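Local atomic coordinates of cytochrome c, putative (Shewanella oneidensis, PDB entry 1SP3), a protein that carries eight c-type hemes and acts as an octaheme tetrathionate reductase, a respiratory enzyme that probably passes electrons along its heme chain. Residues Gln45-Pro48 against Asp49-Val52; Gly155-Asp158 against Ser159-Tyr163; Ala216-Asn220 against Lys221-Thr225; Ile381-Ser384 against Gly385-Phe389. One frame throughout, in Å; residues are numbered along the deposited sequence.

Interaction 1. Residues Gln45-Pro48 against Asp49-Val52; sequences QKLP and DRTV
Gln45 and Val52 pair across a small antiparallel beta hairpin, which a type I turn from Leu47 to Arg50 closes. The backbone bonds are firm at this open end. Gln45 N gives to Val52 O at 2.9 Å, and Val52 N returns a bond to Gln45 O at 2.9 Å. Both are nearly straight. Nearer the turn the bonds are weak: Arg50 N lies 3.4 Å from Leu47 O, and the bond from Leu47 N to Arg50 O is bent to 126°. Between these two rungs, Lys46 and Thr51 form a non-hydrogen-bonded pair. Their side chains share one face of the hairpin.

The apolar contact is on the face of Gln45, Leu47, Arg50 and Val52. Leu47 and Val52 cross at about a right angle, with Leu47 CD1 3.8 Å from Val52 CG2. The same Val52 methyl, CG2, sits 3.4 Å from Gln45 O. Met299 touches Leu47, Arg50 and Val52, and strand 295-297 touches Gln45, Leu47 and Pro48. The hairpin thus packs against that strand and the loop that carries Met299.

Charge gathers at the turn. Arg50 forms a salt bridge with Asp302. Asp49 OD2 makes a long ion pair with Arg50 NE; it lies well out of the guanidinium plane, so no N-H points at it. The Arg50 chain is extended from CG to NE and runs alongside Leu47, pointing the same way. This brings Arg50 NE to 3.7 Å from Leu47 CD1.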
loop_
_atom_site.group_PDB
_atom_site.type_symbol
_atom_site.label_atom_id
_atom_site.label_comp_id
_atom_site.label_asym_id
_atom_site.label_seq_id
_atom_site.Cartn_x
_atom_site.Cartn_y
_atom_site.Cartn_z
ATOM N N GLN A 45 8.611 6.461 -11.370
ATOM C CA GLN A 45 9.114 7.054 -10.134
ATOM C C GLN A 45 10.574 7.471 -10.277
ATOM O O GLN A 45 11.409 6.675 -10.742
ATOM C CB GLN A 45 8.941 6.064 -8.963
ATOM C CG GLN A 45 9.270 6.580 -7.595
ATOM C CD GLN A 45 8.924 5.539 -6.534
ATOM O OE1 GLN A 45 8.211 4.614 -6.836
ATOM N NE2 GLN A 45 9.426 5.683 -5.337
ATOM N N LYS A 46 10.869 8.680 -9.790
ATOM C CA LYS A 46 12.165 9.295 -9.810
ATOM C C LYS A 46 12.888 8.926 -8.503
ATOM O O LYS A 46 12.564 9.464 -7.439
ATOM C CB LYS A 46 11.989 10.811 -10.084
ATOM C CG LYS A 46 13.282 11.601 -10.314
ATOM C CD LYS A 46 12.987 13.077 -10.866
ATOM C CE LYS A 46 14.288 13.954 -11.042
ATOM N NZ LYS A 46 15.500 13.163 -10.598
ATOM N N LEU A 47 13.771 7.907 -8.588
ATOM C CA LEU A 47 14.719 7.517 -7.541
ATOM C C LEU A 47 15.967 8.449 -7.449
ATOM O O LEU A 47 16.293 9.134 -8.411
ATOM C CB LEU A 47 15.159 6.036 -7.757
ATOM C CG LEU A 47 14.021 4.995 -7.892
ATOM C CD1 LEU A 47 14.616 3.575 -8.007
ATOM C CD2 LEU A 47 12.891 5.090 -6.761
ATOM N N PRO A 48 16.701 8.468 -6.355
ATOM C CA PRO A 48 17.829 9.392 -6.236
ATOM C C PRO A 48 18.763 9.436 -7.463
ATOM O O PRO A 48 19.167 10.531 -7.896
ATOM C CB PRO A 48 18.562 8.845 -5.000
ATOM C CG PRO A 48 17.447 8.361 -4.158
ATOM C CD PRO A 48 16.573 7.638 -5.150
ATOM N N ASP A 49 18.994 8.270 -8.070
ATOM C CA ASP A 49 20.023 8.078 -9.080
ATOM C C ASP A 49 19.512 7.659 -10.474
ATOM O O ASP A 49 20.305 7.443 -11.359
ATOM C CB ASP A 49 20.953 6.962 -8.588
ATOM C CG ASP A 49 20.195 5.652 -8.248
ATOM O OD1 ASP A 49 19.156 5.684 -7.461
ATOM O OD2 ASP A 49 20.593 4.523 -8.732
ATOM N N ARG A 50 18.202 7.478 -10.636
ATOM C CA ARG A 50 17.605 6.929 -11.875
ATOM C C ARG A 50 16.072 7.086 -11.866
ATOM O O ARG A 50 15.469 7.134 -10.782
ATOM C CB ARG A 50 17.959 5.435 -12.064
ATOM C CG ARG A 50 17.782 4.577 -10.792
ATOM C CD ARG A 50 17.991 3.004 -10.917
ATOM N NE ARG A 50 17.775 2.415 -9.601
ATOM C CZ ARG A 50 17.788 1.120 -9.293
ATOM N NH1 ARG A 50 18.012 0.176 -10.241
ATOM N NH2 ARG A 50 17.556 0.781 -7.982
ATOM N N THR A 51 15.448 7.197 -13.052
ATOM C CA THR A 51 13.973 7.093 -13.181
ATOM C C THR A 51 13.571 5.653 -13.591
ATOM O O THR A 51 14.205 5.023 -14.464
ATOM C CB THR A 51 13.396 8.104 -14.180
ATOM O OG1 THR A 51 13.672 9.420 -13.716
ATOM C CG2 THR A 51 11.925 8.068 -14.216
ATOM N N VAL A 52 12.573 5.113 -12.886
ATOM C CA VAL A 52 12.185 3.732 -13.115
ATOM C C VAL A 52 10.716 3.656 -13.344
ATOM O O VAL A 52 9.976 4.581 -13.097
ATOM C CB VAL A 52 12.515 2.766 -11.907
ATOM C CG1 VAL A 52 14.028 2.534 -11.799
ATOM C CG2 VAL A 52 11.878 3.281 -10.573
#

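Interaction 2. Residues Gly155-Asp158 against Ser159-Tyr163; sequences GDLD and SSMAY. With HEC (heme c), chain G.
Asp158 and Met161 are joined by the first backbone bond of a short 3-10 turn, residues 159-162, in the long loop between helices 136-143 and 181-184. Met161 N gives to Asp158 O at 2.9 Å, from above the carbonyl plane.

Asp158 OD1 reaches the hydroxyl of Ser160. The Asp158 chi1 of 100° is away from a staggered value, and so is that of Ser160. The two groups meet all the same: Ser160 OG donates to Asp158 OD1 at 2.7 Å, on the syn side of the carboxylate and slightly out of its plane. Asn243 adds a weak bond to the same hydroxyl. Asp158 OD2 lies near Glu244, a like charge, which could raise the proton affinity of one of the two acids.

Met161 reaches back to Asp156 and Leu157. Its CG stands beside the backbone N, chi1 -64°, and the chain bends again at chi2 and chi3. The CG methylene is thereby laid 3.3 Å from Asp158 O. The terminal methyl comes close to Asp156 O, a short contact whose exact length is doubtful. The Asp156 side chain points elsewhere: its OD1 accepts from the backbone N of both Asn399 and His400.

Leu157 crosses Met161 at about a right angle, and its CD2 is 3.7 Å from Met161 CE. Leu157 also touches His143, which ligates a different heme from the one its other branch meets. That branch packs on the heme c that has His400 as an axial ligand, with Leu157 CD1 3.8 Å from the meso carbon CHB.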
loop_
_atom_site.group_PDB
_atom_site.type_symbol
_atom_site.label_atom_id
_atom_site.label_comp_id
_atom_site.label_asym_id
_atom_site.label_seq_id
_atom_site.Cartn_x
_atom_site.Cartn_y
_atom_site.Cartn_z
ATOM N N GLY A 155 -1.276 0.234 8.009
ATOM C CA GLY A 155 -2.128 0.113 9.156
ATOM C C GLY A 155 -3.038 1.300 9.357
ATOM O O GLY A 155 -3.729 1.301 10.370
ATOM N N ASP A 156 -3.046 2.268 8.432
ATOM C CA ASP A 156 -3.961 3.432 8.520
ATOM C C ASP A 156 -5.330 3.306 7.795
ATOM O O ASP A 156 -6.132 4.232 7.778
ATOM C CB ASP A 156 -3.261 4.806 8.206
ATOM C CG ASP A 156 -2.872 4.993 6.743
ATOM O OD1 ASP A 156 -2.698 6.170 6.283
ATOM O OD2 ASP A 156 -2.711 4.066 5.933
ATOM N N LEU A 157 -5.575 2.201 7.128
ATOM C CA LEU A 157 -6.884 2.023 6.474
ATOM C C LEU A 157 -7.334 0.616 6.862
ATOM O O LEU A 157 -6.776 -0.375 6.401
ATOM C CB LEU A 157 -6.734 2.130 4.964
ATOM C CG LEU A 157 -6.505 3.482 4.268
ATOM C CD1 LEU A 157 -6.453 3.360 2.743
ATOM C CD2 LEU A 157 -7.533 4.525 4.634
ATOM N N ASP A 158 -8.318 0.536 7.737
ATOM C CA ASP A 158 -8.748 -0.738 8.281
ATOM C C ASP A 158 -10.208 -1.072 7.849
ATOM O O ASP A 158 -10.883 -0.202 7.255
ATOM C CB ASP A 158 -8.397 -0.811 9.792
ATOM C CG ASP A 158 -9.558 -0.514 10.741
ATOM O OD1 ASP A 158 -10.211 0.578 10.720
ATOM O OD2 ASP A 158 -9.874 -1.360 11.646
ATOM N N SER A 159 -10.666 -2.308 8.114
ATOM C CA SER A 159 -12.025 -2.731 7.741
ATOM C C SER A 159 -13.087 -1.854 8.375
ATOM O O SER A 159 -14.191 -1.764 7.870
ATOM C CB SER A 159 -12.299 -4.174 8.171
ATOM O OG SER A 159 -11.430 -4.481 9.256
ATOM N N SER A 160 -12.763 -1.212 9.472
ATOM C CA SER A 160 -13.723 -0.343 10.113
ATOM C C SER A 160 -13.850 1.023 9.414
ATOM O O SER A 160 -14.727 1.795 9.779
ATOM C CB SER A 160 -13.263 -0.079 11.524
ATOM O OG SER A 160 -12.732 1.229 11.540
ATOM N N MET A 161 -12.981 1.334 8.428
ATOM C CA MET A 161 -13.063 2.587 7.681
ATOM C C MET A 161 -14.266 2.492 6.773
ATOM O O MET A 161 -14.609 3.478 6.122
ATOM C CB MET A 161 -11.835 2.878 6.791
ATOM C CG MET A 161 -10.451 3.111 7.443
ATOM S SD MET A 161 -10.346 4.534 8.507
ATOM C CE MET A 161 -9.001 5.251 7.927
ATOM N N ALA A 162 -14.918 1.331 6.695
ATOM C CA ALA A 162 -16.200 1.296 6.006
ATOM C C ALA A 162 -17.267 2.261 6.597
ATOM O O ALA A 162 -18.052 2.868 5.831
ATOM C CB ALA A 162 -16.777 -0.171 6.000
ATOM N N TYR A 163 -17.366 2.309 7.934
ATOM C CA TYR A 163 -18.290 3.233 8.635
ATOM C C TYR A 163 -17.597 3.555 9.941
ATOM O O TYR A 163 -17.970 2.994 10.952
ATOM C CB TYR A 163 -19.667 2.563 8.947
ATOM C CG TYR A 163 -20.441 2.232 7.698
ATOM C CD1 TYR A 163 -20.250 0.999 7.038
ATOM C CD2 TYR A 163 -21.321 3.170 7.146
ATOM C CE1 TYR A 163 -20.926 0.724 5.839
ATOM C CE2 TYR A 163 -22.000 2.904 5.968
ATOM C CZ TYR A 163 -21.798 1.696 5.336
ATOM O OH TYR A 163 -22.487 1.480 4.191
HETATM FE FE HEC G . -6.246 8.790 1.019
HETATM C CHA HEC G . -2.904 8.935 0.277
HETATM C CHB HEC G . -6.395 5.691 -0.255
HETATM C CHC HEC G . -9.572 8.552 2.073
HETATM C CHD HEC G . -6.166 11.991 2.144
HETATM N NA HEC G . -4.889 7.472 0.199
HETATM C C1A HEC G . -3.577 7.770 -0.057
HETATM C C2A HEC G . -2.990 6.651 -0.710
HETATM C C3A HEC G . -3.945 5.738 -0.849
HETATM C C4A HEC G . -5.159 6.255 -0.247
HETATM C CMA HEC G . -3.791 4.345 -1.486
HETATM C CAA HEC G . -1.503 6.564 -1.114
HETATM C CBA HEC G . -0.782 6.056 0.173
HETATM C CGA HEC G . 0.649 5.750 -0.257
HETATM O O1A HEC G . 0.816 4.745 -1.028
HETATM O O2A HEC G . 1.621 6.494 0.134
HETATM N NB HEC G . -7.695 7.462 0.912
HETATM C C1B HEC G . -7.536 6.211 0.312
HETATM C C2B HEC G . -8.751 5.456 0.485
HETATM C C3B HEC G . -9.617 6.243 1.153
HETATM C C4B HEC G . -8.990 7.505 1.409
HETATM C CMB HEC G . -8.979 4.000 -0.028
HETATM C CAB HEC G . -11.067 5.857 1.621
HETATM C CBB HEC G . -11.210 4.785 2.485
HETATM N NC HEC G . -7.626 10.021 1.946
HETATM C C1C HEC G . -8.938 9.733 2.210
HETATM C C2C HEC G . -9.543 10.895 2.727
HETATM C C3C HEC G . -8.583 11.852 2.755
HETATM C C4C HEC G . -7.381 11.304 2.246
HETATM C CMC HEC G . -11.067 10.904 3.128
HETATM C CAC HEC G . -8.712 13.370 3.174
HETATM C CBC HEC G . -9.388 13.705 4.338
HETATM N ND HEC G . -4.808 10.229 1.180
HETATM C C1D HEC G . -4.949 11.509 1.700
HETATM C C2D HEC G . -3.696 12.238 1.702
HETATM C C3D HEC G . -2.739 11.336 1.078
HETATM C C4D HEC G . -3.474 10.081 0.837
HETATM C CMD HEC G . -3.359 13.724 2.198
HETATM C CAD HEC G . -1.223 11.634 0.793
HETATM C CBD HEC G . -1.186 11.751 -0.742
HETATM C CGD HEC G . -1.486 13.136 -1.276
HETATM O O1D HEC G . -1.440 13.300 -2.499
HETATM O O2D HEC G . -1.670 14.117 -0.481
#

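Interaction 3. Residues Ala216-Asn220 against Lys221-Thr225; sequences APHSN and KKLNT. With HEC (heme c), chain I.
Asn220 caps the helix that starts at Lys221, and His218, two residues earlier, is an axial ligand of a heme c iron. Lys221 opens the first turn. Lys222 N gives the capping bond to Asn220 OD1 at 2.7 Å, from above the amide carbonyl plane. The Lys222 chain then leads away, and NZ binds a carboxylate of a second heme c.

Leu223 N bonds to Asn220 O at 3.0 Å. Its CB lies over one face of the His218 ring, a CH-pi contact of 3.9 Å to the centroid. Pro217 CG covers the opposite face, so the imidazole is sandwiched. Beyond CB, Leu223 CD2 meets the heme edge at CHD, 3.7 Å away.

Asn224 carries the polar part. With chi1 at -54° its amide swings back to the loop. Asn224 OD1 accepts twice, from His218 N at 3.0 Å and from His218 ND1 at 2.7 Å. Asn224 ND2 gives to His218 O at 2.8 Å. The two backbone bonds hold the Asn224 amide in place. Its OD1, with the iron 2.1 Å from His218 NE2, then sets the rotation of the ring.

Helix 221-226 thus lies between two hemes. His226, in its last turn, is an axial ligand of the second, while helix 232-236 brings His236 to the first as the partner of His218.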
loop_
_atom_site.group_PDB
_atom_site.type_symbol
_atom_site.label_atom_id
_atom_site.label_comp_id
_atom_site.label_asym_id
_atom_site.label_seq_id
_atom_site.Cartn_x
_atom_site.Cartn_y
_atom_site.Cartn_z
ATOM N N ALA A 216 -1.873 27.832 8.473
ATOM C CA ALA A 216 -1.649 28.275 9.828
ATOM C C ALA A 216 -2.988 28.172 10.636
ATOM O O ALA A 216 -3.532 29.174 11.083
ATOM C CB ALA A 216 -1.002 29.700 9.819
ATOM N N PRO A 217 -3.465 26.927 10.853
ATOM C CA PRO A 217 -4.812 26.651 11.324
ATOM C C PRO A 217 -4.986 26.837 12.846
ATOM O O PRO A 217 -6.142 26.716 13.258
ATOM C CB PRO A 217 -4.979 25.154 11.041
ATOM C CG PRO A 217 -3.590 24.612 11.231
ATOM C CD PRO A 217 -2.686 25.690 10.695
ATOM N N HIS A 218 -3.900 27.090 13.612
ATOM C CA HIS A 218 -3.900 27.169 15.100
ATOM C C HIS A 218 -4.007 28.626 15.638
ATOM O O HIS A 218 -3.439 29.552 15.066
ATOM C CB HIS A 218 -2.636 26.483 15.619
ATOM C CG HIS A 218 -2.327 25.171 14.915
ATOM N ND1 HIS A 218 -1.278 25.021 14.032
ATOM C CD2 HIS A 218 -2.939 23.963 14.968
ATOM C CE1 HIS A 218 -1.250 23.784 13.582
ATOM N NE2 HIS A 218 -2.253 23.120 14.123
ATOM N N SER A 219 -4.748 28.845 16.717
ATOM C CA SER A 219 -4.694 30.147 17.371
ATOM C C SER A 219 -3.314 30.242 18.038
ATOM O O SER A 219 -2.717 31.299 18.116
ATOM C CB SER A 219 -5.799 30.259 18.444
ATOM O OG SER A 219 -5.958 29.023 19.136
ATOM N N ASN A 220 -2.792 29.113 18.508
ATOM C CA ASN A 220 -1.509 29.128 19.109
ATOM C C ASN A 220 -0.409 29.296 18.030
ATOM O O ASN A 220 -0.129 28.367 17.265
ATOM C CB ASN A 220 -1.269 27.901 19.970
ATOM C CG ASN A 220 0.188 27.844 20.474
ATOM O OD1 ASN A 220 1.034 28.671 20.080
ATOM N ND2 ASN A 220 0.465 26.915 21.384
ATOM N N LYS A 221 0.245 30.460 18.012
ATOM C CA LYS A 221 1.098 30.775 16.902
ATOM C C LYS A 221 2.327 29.857 16.871
ATOM O O LYS A 221 2.984 29.675 15.830
ATOM C CB LYS A 221 1.455 32.254 16.955
ATOM C CG LYS A 221 2.703 32.682 16.174
ATOM C CD LYS A 221 3.538 33.691 16.947
ATOM C CE LYS A 221 4.347 34.622 15.992
ATOM N NZ LYS A 221 5.492 33.946 15.321
ATOM N N LYS A 222 2.671 29.297 18.027
ATOM C CA LYS A 222 3.898 28.529 18.094
ATOM C C LYS A 222 3.624 27.232 17.331
ATOM O O LYS A 222 4.512 26.695 16.675
ATOM C CB LYS A 222 4.279 28.286 19.545
ATOM C CG LYS A 222 5.295 27.170 19.739
ATOM C CD LYS A 222 6.645 27.604 19.130
ATOM C CE LYS A 222 7.143 28.921 19.642
ATOM N NZ LYS A 222 8.476 29.161 19.039
ATOM N N LEU A 223 2.388 26.789 17.338
ATOM C CA LEU A 223 2.084 25.588 16.574
ATOM C C LEU A 223 2.143 25.851 15.097
ATOM O O LEU A 223 2.693 25.007 14.355
ATOM C CB LEU A 223 0.760 24.952 16.897
ATOM C CG LEU A 223 0.671 24.330 18.265
ATOM C CD1 LEU A 223 -0.820 24.107 18.489
ATOM C CD2 LEU A 223 1.429 22.951 18.405
ATOM N N ASN A 224 1.587 26.993 14.660
ATOM C CA ASN A 224 1.803 27.446 13.297
ATOM C C ASN A 224 3.266 27.580 12.943
ATOM O O ASN A 224 3.649 27.197 11.831
ATOM C CB ASN A 224 1.084 28.803 13.020
ATOM C CG ASN A 224 -0.378 28.732 13.350
ATOM O OD1 ASN A 224 -0.936 27.644 13.287
ATOM N ND2 ASN A 224 -1.032 29.890 13.717
ATOM N N THR A 225 4.128 28.103 13.823
ATOM C CA THR A 225 5.477 28.123 13.299
ATOM C C THR A 225 6.081 26.671 12.949
ATOM O O THR A 225 6.932 26.545 12.064
ATOM C CB THR A 225 6.485 29.123 13.973
ATOM O OG1 THR A 225 7.764 28.479 14.277
ATOM C CG2 THR A 225 6.043 29.828 15.180
HETATM FE FE HEC I . -2.778 21.100 14.121
HETATM C CHA HEC I . -5.233 21.584 16.191
HETATM C CHB HEC I . -4.851 21.275 11.425
HETATM C CHC HEC I . -0.028 21.198 11.890
HETATM C CHD HEC I . -0.614 20.369 16.615
HETATM N NA HEC I . -4.758 21.448 13.809
HETATM C C1A HEC I . -5.577 21.701 14.866
HETATM C C2A HEC I . -6.890 21.902 14.302
HETATM C C3A HEC I . -6.823 21.846 12.973
HETATM C C4A HEC I . -5.457 21.495 12.635
HETATM C CMA HEC I . -8.021 22.077 12.003
HETATM C CAA HEC I . -8.135 22.270 15.150
HETATM C CBA HEC I . -8.015 23.778 15.398
HETATM C CGA HEC I . -9.101 24.228 16.359
HETATM O O1A HEC I . -10.254 24.311 15.955
HETATM O O2A HEC I . -8.816 24.434 17.553
HETATM N NB HEC I . -2.481 21.230 12.099
HETATM C C1B HEC I . -3.512 21.192 11.183
HETATM C C2B HEC I . -2.956 21.247 9.889
HETATM C C3B HEC I . -1.652 21.291 10.007
HETATM C C4B HEC I . -1.318 21.275 11.387
HETATM C CMB HEC I . -3.809 21.352 8.608
HETATM C CAB HEC I . -0.626 21.436 8.862
HETATM C CBB HEC I . -0.847 22.581 8.168
HETATM N NC HEC I . -0.698 20.828 14.216
HETATM C C1C HEC I . 0.202 20.830 13.175
HETATM C C2C HEC I . 1.463 20.474 13.697
HETATM C C3C HEC I . 1.302 20.220 15.032
HETATM C C4C HEC I . -0.081 20.460 15.364
HETATM C CMC HEC I . 2.712 20.343 12.800
HETATM C CAC HEC I . 2.380 19.736 16.067
HETATM C CBC HEC I . 3.668 20.224 16.177
HETATM N ND HEC I . -2.850 20.952 16.073
HETATM C C1D HEC I . -1.876 20.639 16.975
HETATM C C2D HEC I . -2.392 20.707 18.327
HETATM C C3D HEC I . -3.822 20.974 18.149
HETATM C C4D HEC I . -4.026 21.188 16.752
HETATM C CMD HEC I . -1.597 20.374 19.654
HETATM C CAD HEC I . -4.923 21.156 19.284
HETATM C CBD HEC I . -4.774 22.627 19.730
HETATM C CGD HEC I . -5.854 23.377 18.971
HETATM O O1D HEC I . -7.079 22.936 19.064
HETATM O O2D HEC I . -5.509 24.413 18.265
#

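Interaction 4. Residues Ile381-Ser384 against Gly385-Phe389; sequences IKYS and GEYDF
Tyr383 meets Gly385 where the backbone turns into strand 387-397, with Gly385 at a positive phi of 99°, where a CB would run into the carbonyl O of Ser384.

The Tyr383 ring folds over this turn. Its CG is anti to the backbone N, chi1 175°, which turns a face of the ring over the backbone N and CA of Gly385. Gly385 N sits 3.3 Å above the ring plane, over its centre. Gly385 CA lies over the same face in a CH-pi contact, 3.7 Å from the centroid. At the far end of the ring, Tyr383 OH comes to the edge of the Tyr387 ring, 3.6 Å from CD2. That hydroxyl is hydrogen-bonded to Asn363 of helix 362-372.

Glu386 N gives a weak bond to Ser384 OG at 3.5 Å. The same hydroxyl has a stronger partner in Asp339, at the end of strand 325-339. Glu386 sends its carboxylate away to a salt bridge with Lys341.

The rings go on to the helix region: Phe389 meets Trp362 edge-to-face, and the Tyr387 ring meets it with planes at about 50°. Inside the turn, then, the contact is mainly an aromatic face on a bare glycine backbone, with one weak hydrogen bond. The stronger polar bonds run outward, so the shape of this surface turn appears to depend on strand 325-339 and helix 362-372 as well as on its own atoms.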
loop_
_atom_site.group_PDB
_atom_site.type_symbol
_atom_site.label_atom_id
_atom_site.label_comp_id
_atom_site.label_asym_id
_atom_site.label_seq_id
_atom_site.Cartn_x
_atom_site.Cartn_y
_atom_site.Cartn_z
ATOM N N ILE A 381 19.158 -12.650 -15.997
ATOM C CA ILE A 381 19.409 -13.176 -14.652
ATOM C C ILE A 381 18.843 -14.609 -14.509
ATOM O O ILE A 381 17.688 -14.881 -14.811
ATOM C CB ILE A 381 18.872 -12.207 -13.550
ATOM C CG1 ILE A 381 19.743 -10.939 -13.478
ATOM C CG2 ILE A 381 18.836 -12.917 -12.182
ATOM C CD1 ILE A 381 19.022 -9.730 -12.964
ATOM N N LYS A 382 19.701 -15.523 -14.068
ATOM C CA LYS A 382 19.283 -16.876 -13.764
ATOM C C LYS A 382 19.477 -17.127 -12.285
ATOM O O LYS A 382 20.515 -16.763 -11.704
ATOM C CB LYS A 382 20.134 -17.898 -14.557
ATOM C CG LYS A 382 19.581 -18.162 -15.983
ATOM C CD LYS A 382 20.634 -18.000 -17.064
ATOM C CE LYS A 382 19.988 -18.174 -18.444
ATOM N NZ LYS A 382 19.564 -19.612 -18.588
ATOM N N TYR A 383 18.496 -17.802 -11.703
ATOM C CA TYR A 383 18.650 -18.308 -10.357
ATOM C C TYR A 383 19.950 -19.110 -10.321
ATOM O O TYR A 383 20.164 -19.957 -11.231
ATOM C CB TYR A 383 17.478 -19.191 -9.993
ATOM C CG TYR A 383 17.644 -19.832 -8.653
ATOM C CD1 TYR A 383 18.120 -19.103 -7.590
ATOM C CD2 TYR A 383 17.314 -21.174 -8.448
ATOM C CE1 TYR A 383 18.274 -19.663 -6.378
ATOM C CE2 TYR A 383 17.460 -21.751 -7.203
ATOM C CZ TYR A 383 17.927 -20.988 -6.168
ATOM O OH TYR A 383 18.100 -21.502 -4.884
ATOM N N SER A 384 20.803 -18.853 -9.306
ATOM C CA SER A 384 22.085 -19.554 -9.270
ATOM C C SER A 384 21.984 -20.975 -8.722
ATOM O O SER A 384 22.879 -21.763 -8.920
ATOM C CB SER A 384 23.179 -18.755 -8.546
ATOM O OG SER A 384 22.937 -18.788 -7.168
ATOM N N GLY A 385 20.886 -21.291 -8.027
ATOM C CA GLY A 385 20.784 -22.570 -7.380
ATOM C C GLY A 385 21.099 -22.537 -5.902
ATOM O O GLY A 385 20.913 -23.508 -5.269
ATOM N N GLU A 386 21.551 -21.410 -5.375
ATOM C CA GLU A 386 21.870 -21.252 -3.964
ATOM C C GLU A 386 21.071 -20.047 -3.365
ATOM O O GLU A 386 21.089 -18.929 -3.903
ATOM C CB GLU A 386 23.363 -20.945 -3.817
ATOM C CG GLU A 386 24.326 -22.128 -3.793
ATOM C CD GLU A 386 25.651 -21.718 -3.137
ATOM O OE1 GLU A 386 25.769 -21.857 -1.877
ATOM O OE2 GLU A 386 26.559 -21.214 -3.859
ATOM N N TYR A 387 20.405 -20.272 -2.254
ATOM C CA TYR A 387 19.670 -19.188 -1.663
ATOM C C TYR A 387 20.053 -19.061 -0.224
ATOM O O TYR A 387 20.620 -20.005 0.372
ATOM C CB TYR A 387 18.182 -19.390 -1.803
ATOM C CG TYR A 387 17.599 -20.496 -0.929
ATOM C CD1 TYR A 387 17.011 -20.191 0.314
ATOM C CD2 TYR A 387 17.595 -21.838 -1.360
ATOM C CE1 TYR A 387 16.433 -21.169 1.088
ATOM C CE2 TYR A 387 17.001 -22.877 -0.576
ATOM C CZ TYR A 387 16.471 -22.540 0.647
ATOM O OH TYR A 387 15.888 -23.486 1.454
ATOM N N ASP A 388 19.712 -17.887 0.326
ATOM C CA ASP A 388 19.735 -17.627 1.775
ATOM C C ASP A 388 18.585 -16.614 2.169
ATOM O O ASP A 388 17.702 -16.275 1.309
ATOM C CB ASP A 388 21.155 -17.225 2.180
ATOM C CG ASP A 388 21.411 -17.471 3.620
ATOM O OD1 ASP A 388 20.446 -17.709 4.422
ATOM O OD2 ASP A 388 22.554 -17.466 4.045
ATOM N N PHE A 389 18.569 -16.163 3.423
ATOM C CA PHE A 389 17.599 -15.149 3.865
ATOM C C PHE A 389 18.311 -13.866 4.375
ATOM O O PHE A 389 19.299 -13.961 5.088
ATOM C CB PHE A 389 16.671 -15.718 4.914
ATOM C CG PHE A 389 15.769 -16.808 4.402
ATOM C CD1 PHE A 389 16.166 -18.180 4.458
ATOM C CD2 PHE A 389 14.527 -16.475 3.783
ATOM C CE1 PHE A 389 15.303 -19.196 3.981
ATOM C CE2 PHE A 389 13.676 -17.464 3.344
ATOM C CZ PHE A 389 14.092 -18.851 3.401
#

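How the interactions relate
The four contacts are local and share no elements. Interactions 2 and 3 belong to the heme-bearing part. Interaction 2 is the most central, and both bring side chains against a porphyrin, but only interaction 3 supplies a metal ligand. Interaction 3 lies toward the periphery and is rich in hydrogen bonds. Interaction 1 is a hairpin that relies on paired backbones; interaction 4 is the loop leading into strand 387-397 and rests on an aromatic ring. Interactions 1, 2 and 3 are partly buried; only interaction 4 is a surface contact. The nearest atoms of interactions 1 and 4 are about 10 Å apart, the smallest gap in the set. Interactions 3 and 4 are farthest apart, with centres about 55 Å from each other.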